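Local coordinates for protein diol-dehydratase (Roseburia inulinivorans, PDB 5I2A) that dehydrates 1,2-propanediol without vitamin B12, as a member of the glycyl radical enzymes related to pyruvate formate lyase, at residues K322-N327 with V374-P379; K16-H21 with P70-V75. One frame throughout, in Å; residues are numbered along the deposited sequence.

Interaction 1 lies deep in the chain and interaction 2 nearer its surface, with their centres about 12 Å apart. The chemistry changes with depth. In 322-327 with 374-379, a neutral asparagine amide pairs with backbone groups among leucine, proline and methionine side chains. In 16-21 with 70-75, a solvent-accessible arginine and a glutamate form a charged pair, with apolar contact beside it. The two sites meet directly: Lys322 NZ of interaction 1 forms a salt bridge to Glu72 OE2 of interaction 2, and Val19 packs against Val374 and Leu376. Helix 14-22 thus joins both the 70-75 loop and the C-terminal end of helix 362-374 at Val374.

Interaction 1 (K322-N327 with V374-P379); sequences KLNDLN and VFLPMP
Asn324 presents the flat end of its side chain to the backbone of Met378 and pairs with both polar groups of that one residue. Asn324 OD1 accepts from Met378 N at 3.0 Å, the donor lying somewhat tilted from the carbonyl plane, while Asn324 ND2 gives a 2.8 Å bond to Met378 O with an N-H...O angle of 157° and comes to that oxygen from above its carbonyl plane. The amide thus acts as a stand-in for a peptide group, and asparagine suits the place because it offers a donor and an acceptor side by side. With CG beside the backbone N and anti to the carbonyl carbon (chi1 -66°), its end swings toward the loop; ND2 also bonds to Trp320 O of helix 309-323, so two acceptors fix the rotation of the amide. Leu376 CB lies 3.5 Å from Asn324 ND2 and, with CD1, packs against the amide group. A leucine in place of Asn324 would probably leave Met378 N and O, together with Trp320 O, without these partners in a buried setting. The arrangement joins the end of helix 309-323 to the connection between helix 362-374 and strand 380-385, part of a beta-alpha-beta crossover from strand 346-350 in the enzyme's alpha/beta core. Just before strand 380-385 the Met378-Pro379 peptide is cis, and Leu323 CD1 meets the proline ring, 3.8 Å from Pro379 CD and as near to its CB and CG. The Met378 side chain runs past Asn324 in the opposite direction and bends at its end (chi3 -105°), setting Met378 CE 3.5 Å from Leu323 O and 3.7 Å from Leu326 O. Leu323 O has a firmer polar partner in Gln345 NE2.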
# COMPACT_ATOMS: atom_id res chain seq x y z
N LYS A 322 28.59 24.62 -8.67
CA LYS A 322 28.11 23.26 -8.47
C LYS A 322 26.62 23.12 -8.76
O LYS A 322 26.20 22.14 -9.35
CB LYS A 322 28.44 22.79 -7.04
CG LYS A 322 29.92 22.42 -6.84
CD LYS A 322 30.17 20.91 -7.01
CE LYS A 322 29.95 20.44 -8.44
NZ LYS A 322 30.42 19.05 -8.71
N LEU A 323 25.82 24.11 -8.35
CA LEU A 323 24.39 24.08 -8.61
C LEU A 323 24.07 23.98 -10.11
O LEU A 323 23.01 23.49 -10.47
CB LEU A 323 23.71 25.32 -8.01
CG LEU A 323 23.52 25.27 -6.49
CD1 LEU A 323 23.33 26.67 -5.90
CD2 LEU A 323 22.33 24.38 -6.13
N ASN A 324 24.98 24.43 -10.97
CA ASN A 324 24.82 24.25 -12.41
C ASN A 324 25.41 22.96 -12.96
O ASN A 324 25.22 22.63 -14.13
CB ASN A 324 25.44 25.44 -13.16
CG ASN A 324 24.71 26.72 -12.89
OD1 ASN A 324 23.78 27.07 -13.62
ND2 ASN A 324 25.10 27.42 -11.84
N ASP A 325 26.11 22.20 -12.11
CA ASP A 325 26.67 20.92 -12.55
C ASP A 325 25.60 19.83 -12.64
O ASP A 325 25.70 18.90 -13.44
CB ASP A 325 27.79 20.48 -11.60
CG ASP A 325 28.66 19.36 -12.19
OD1 ASP A 325 28.68 19.18 -13.42
OD2 ASP A 325 29.33 18.69 -11.39
N LEU A 326 24.56 19.94 -11.82
CA LEU A 326 23.48 18.95 -11.82
C LEU A 326 22.54 19.21 -13.00
O LEU A 326 22.39 20.35 -13.45
CB LEU A 326 22.72 18.99 -10.48
CG LEU A 326 23.57 18.73 -9.23
CD1 LEU A 326 22.71 18.78 -7.98
CD2 LEU A 326 24.30 17.39 -9.34
N ASN A 327 21.95 18.14 -13.54
CA ASN A 327 21.08 18.26 -14.71
C ASN A 327 20.05 17.13 -14.72
O ASN A 327 20.08 16.24 -13.86
CB ASN A 327 21.93 18.27 -16.01
CG ASN A 327 21.24 18.97 -17.20
OD1 ASN A 327 20.03 19.23 -17.20
ND2 ASN A 327 22.03 19.27 -18.23
N VAL A 374 29.50 34.21 -10.88
CA VAL A 374 29.40 32.98 -11.66
C VAL A 374 28.63 33.23 -12.94
O VAL A 374 28.95 32.68 -13.97
CB VAL A 374 28.74 31.86 -10.82
CG1 VAL A 374 28.56 30.60 -11.65
CG2 VAL A 374 29.60 31.57 -9.58
N PHE A 375 27.61 34.09 -12.85
CA PHE A 375 26.78 34.50 -13.97
C PHE A 375 26.23 33.33 -14.79
O PHE A 375 26.21 33.38 -16.02
CB PHE A 375 27.54 35.47 -14.89
CG PHE A 375 26.69 36.60 -15.41
CD1 PHE A 375 26.58 37.78 -14.69
CD2 PHE A 375 25.98 36.48 -16.58
CE1 PHE A 375 25.78 38.81 -15.15
CE2 PHE A 375 25.18 37.50 -17.04
CZ PHE A 375 25.08 38.67 -16.32
N LEU A 376 25.75 32.30 -14.10
CA LEU A 376 25.14 31.13 -14.72
C LEU A 376 23.63 31.13 -14.40
O LEU A 376 23.19 31.91 -13.57
CB LEU A 376 25.81 29.85 -14.23
CG LEU A 376 27.18 29.59 -14.85
CD1 LEU A 376 27.74 28.27 -14.33
CD2 LEU A 376 27.08 29.61 -16.39
N PRO A 377 22.84 30.26 -15.06
CA PRO A 377 21.40 30.28 -14.80
C PRO A 377 21.00 29.95 -13.35
O PRO A 377 20.06 30.54 -12.84
CB PRO A 377 20.87 29.20 -15.74
CG PRO A 377 21.82 29.22 -16.88
CD PRO A 377 23.16 29.43 -16.24
N MET A 378 21.70 29.02 -12.72
CA MET A 378 21.32 28.56 -11.39
C MET A 378 22.30 29.11 -10.35
O MET A 378 23.44 29.39 -10.69
CB MET A 378 21.28 27.03 -11.35
CG MET A 378 20.42 26.42 -12.48
SD MET A 378 19.70 24.79 -12.11
CE MET A 378 20.74 23.69 -13.07
N PRO A 379 21.87 29.26 -9.09
CA PRO A 379 20.51 29.02 -8.57
C PRO A 379 19.53 30.08 -9.05
O PRO A 379 19.95 31.12 -9.57
CB PRO A 379 20.70 29.10 -7.05
CG PRO A 379 21.89 30.05 -6.88
CD PRO A 379 22.80 29.71 -8.04

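Interaction 2 (K16-H21 with P70-V75)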
# COMPACT_ATOMS: atom_id res chain seq x y z
N LYS A 16 36.00 31.34 -13.08
CA LYS A 16 35.82 31.24 -14.52
C LYS A 16 36.32 29.91 -15.08
O LYS A 16 35.73 29.36 -16.02
CB LYS A 16 36.53 32.40 -15.24
CG LYS A 16 36.40 32.32 -16.75
CD LYS A 16 36.92 33.59 -17.42
CE LYS A 16 36.42 33.69 -18.86
NZ LYS A 16 36.96 32.59 -19.70
N ARG A 17 37.38 29.37 -14.49
CA ARG A 17 37.88 28.09 -14.97
C ARG A 17 36.92 26.96 -14.57
O ARG A 17 36.70 26.03 -15.35
CB ARG A 17 39.29 27.82 -14.43
CG ARG A 17 40.33 28.88 -14.90
CD ARG A 17 41.77 28.42 -14.68
NE ARG A 17 42.11 28.36 -13.26
CZ ARG A 17 42.60 29.38 -12.57
NH1 ARG A 17 42.83 30.54 -13.17
NH2 ARG A 17 42.88 29.25 -11.28
N LEU A 18 36.35 27.04 -13.37
CA LEU A 18 35.32 26.08 -12.97
C LEU A 18 34.16 26.12 -13.94
O LEU A 18 33.66 25.08 -14.37
CB LEU A 18 34.82 26.37 -11.55
CG LEU A 18 35.87 26.16 -10.47
CD1 LEU A 18 35.38 26.68 -9.13
CD2 LEU A 18 36.25 24.68 -10.38
N VAL A 19 33.73 27.33 -14.29
CA VAL A 19 32.59 27.50 -15.17
C VAL A 19 32.84 26.94 -16.58
O VAL A 19 32.03 26.16 -17.10
CB VAL A 19 32.19 28.98 -15.27
CG1 VAL A 19 31.25 29.21 -16.43
CG2 VAL A 19 31.53 29.43 -13.96
N ASP A 20 33.97 27.32 -17.18
CA ASP A 20 34.29 26.85 -18.53
C ASP A 20 34.37 25.33 -18.59
O ASP A 20 34.00 24.72 -19.58
CB ASP A 20 35.62 27.46 -19.01
CG ASP A 20 35.53 28.96 -19.25
OD1 ASP A 20 34.41 29.47 -19.47
OD2 ASP A 20 36.58 29.61 -19.22
N HIS A 21 34.88 24.72 -17.53
CA HIS A 21 34.94 23.27 -17.48
C HIS A 21 33.53 22.64 -17.55
O HIS A 21 33.34 21.65 -18.25
CB HIS A 21 35.67 22.80 -16.23
CG HIS A 21 35.80 21.31 -16.14
ND1 HIS A 21 36.56 20.57 -17.02
CD2 HIS A 21 35.24 20.42 -15.28
CE1 HIS A 21 36.48 19.29 -16.70
NE2 HIS A 21 35.69 19.17 -15.65
N PRO A 70 38.63 19.55 -11.61
CA PRO A 70 39.80 20.41 -11.41
C PRO A 70 39.47 21.67 -10.61
O PRO A 70 38.50 22.36 -10.93
CB PRO A 70 40.23 20.76 -12.84
CG PRO A 70 39.76 19.58 -13.66
CD PRO A 70 38.45 19.18 -13.03
N GLU A 71 40.22 21.88 -9.53
CA GLU A 71 40.16 23.09 -8.71
C GLU A 71 38.92 23.22 -7.82
O GLU A 71 38.76 24.22 -7.13
CB GLU A 71 40.26 24.34 -9.60
CG GLU A 71 41.58 24.45 -10.37
CD GLU A 71 41.80 25.83 -10.96
OE1 GLU A 71 42.21 26.73 -10.21
OE2 GLU A 71 41.55 26.01 -12.16
N GLU A 72 38.04 22.21 -7.82
CA GLU A 72 36.87 22.27 -6.95
C GLU A 72 37.29 22.42 -5.49
O GLU A 72 38.22 21.78 -5.04
CB GLU A 72 36.00 21.01 -7.12
CG GLU A 72 35.06 21.08 -8.31
CD GLU A 72 34.08 19.91 -8.35
OE1 GLU A 72 34.42 18.83 -7.83
OE2 GLU A 72 32.98 20.09 -8.92
N LEU A 73 36.62 23.31 -4.77
CA LEU A 73 36.77 23.37 -3.32
C LEU A 73 35.63 22.59 -2.65
O LEU A 73 35.85 21.85 -1.70
CB LEU A 73 36.78 24.81 -2.82
CG LEU A 73 37.97 25.69 -3.27
CD1 LEU A 73 37.78 27.12 -2.80
CD2 LEU A 73 39.29 25.12 -2.74
N ILE A 74 34.42 22.79 -3.16
CA ILE A 74 33.24 22.02 -2.75
C ILE A 74 33.09 20.87 -3.73
O ILE A 74 33.03 21.09 -4.94
CB ILE A 74 31.95 22.88 -2.75
CG1 ILE A 74 32.13 24.09 -1.84
CG2 ILE A 74 30.72 22.03 -2.34
CD1 ILE A 74 32.38 23.75 -0.38
N VAL A 75 33.04 19.65 -3.22
CA VAL A 75 33.02 18.48 -4.10
C VAL A 75 31.70 17.71 -4.01
O VAL A 75 30.95 17.84 -3.04
CB VAL A 75 34.20 17.53 -3.79
CG1 VAL A 75 35.52 18.32 -3.85
CG2 VAL A 75 34.03 16.89 -2.42
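Arg17 takes hold of Glu71 side-on: Arg17 NE donates to Glu71 OE2 at 2.7 Å and Arg17 NH2 to Glu71 OE1 at 2.8 Å, both bonds nearly straight. Each carboxylate oxygen uses its syn lone pair, and the guanidinium and carboxylate planes lie only 3° apart, the match that makes arginine and glutamate such apt partners where the arginine reaches solvent. One turn further along, His21 lays a ring face against Pro70 in a CH-pi contact, Pro70 CD standing 4.1 Å from the ring centroid, over the ring but displaced from its centre, nearest to NE2; CG anti to the backbone N (chi1 -179°) carries the ring to the loop. Leu18, more deeply buried, sets its CD2 against the backbone of the turn, 3.3 Å from Pro70 O, and 4.1 Å from Glu71 CB. In the second shell, Asp13 forms a salt bridge with Arg17 NH1 and probably steadies the guanidinium, while Arg14 NH1 bonds to Glu71 O. Glu72 turns to the interior instead, where OE2 meets Lys322 NZ and OE1 accepts from Arg69 N. Pro70 and Glu71 have the backbone angles of the two corners of a type II beta turn: proline fits the first, and Glu71 takes the positive phi (74°) of the second. The whole is a beta turn fastened to the N-terminal helix 14-22 by a bidentate arginine-carboxylate salt bridge.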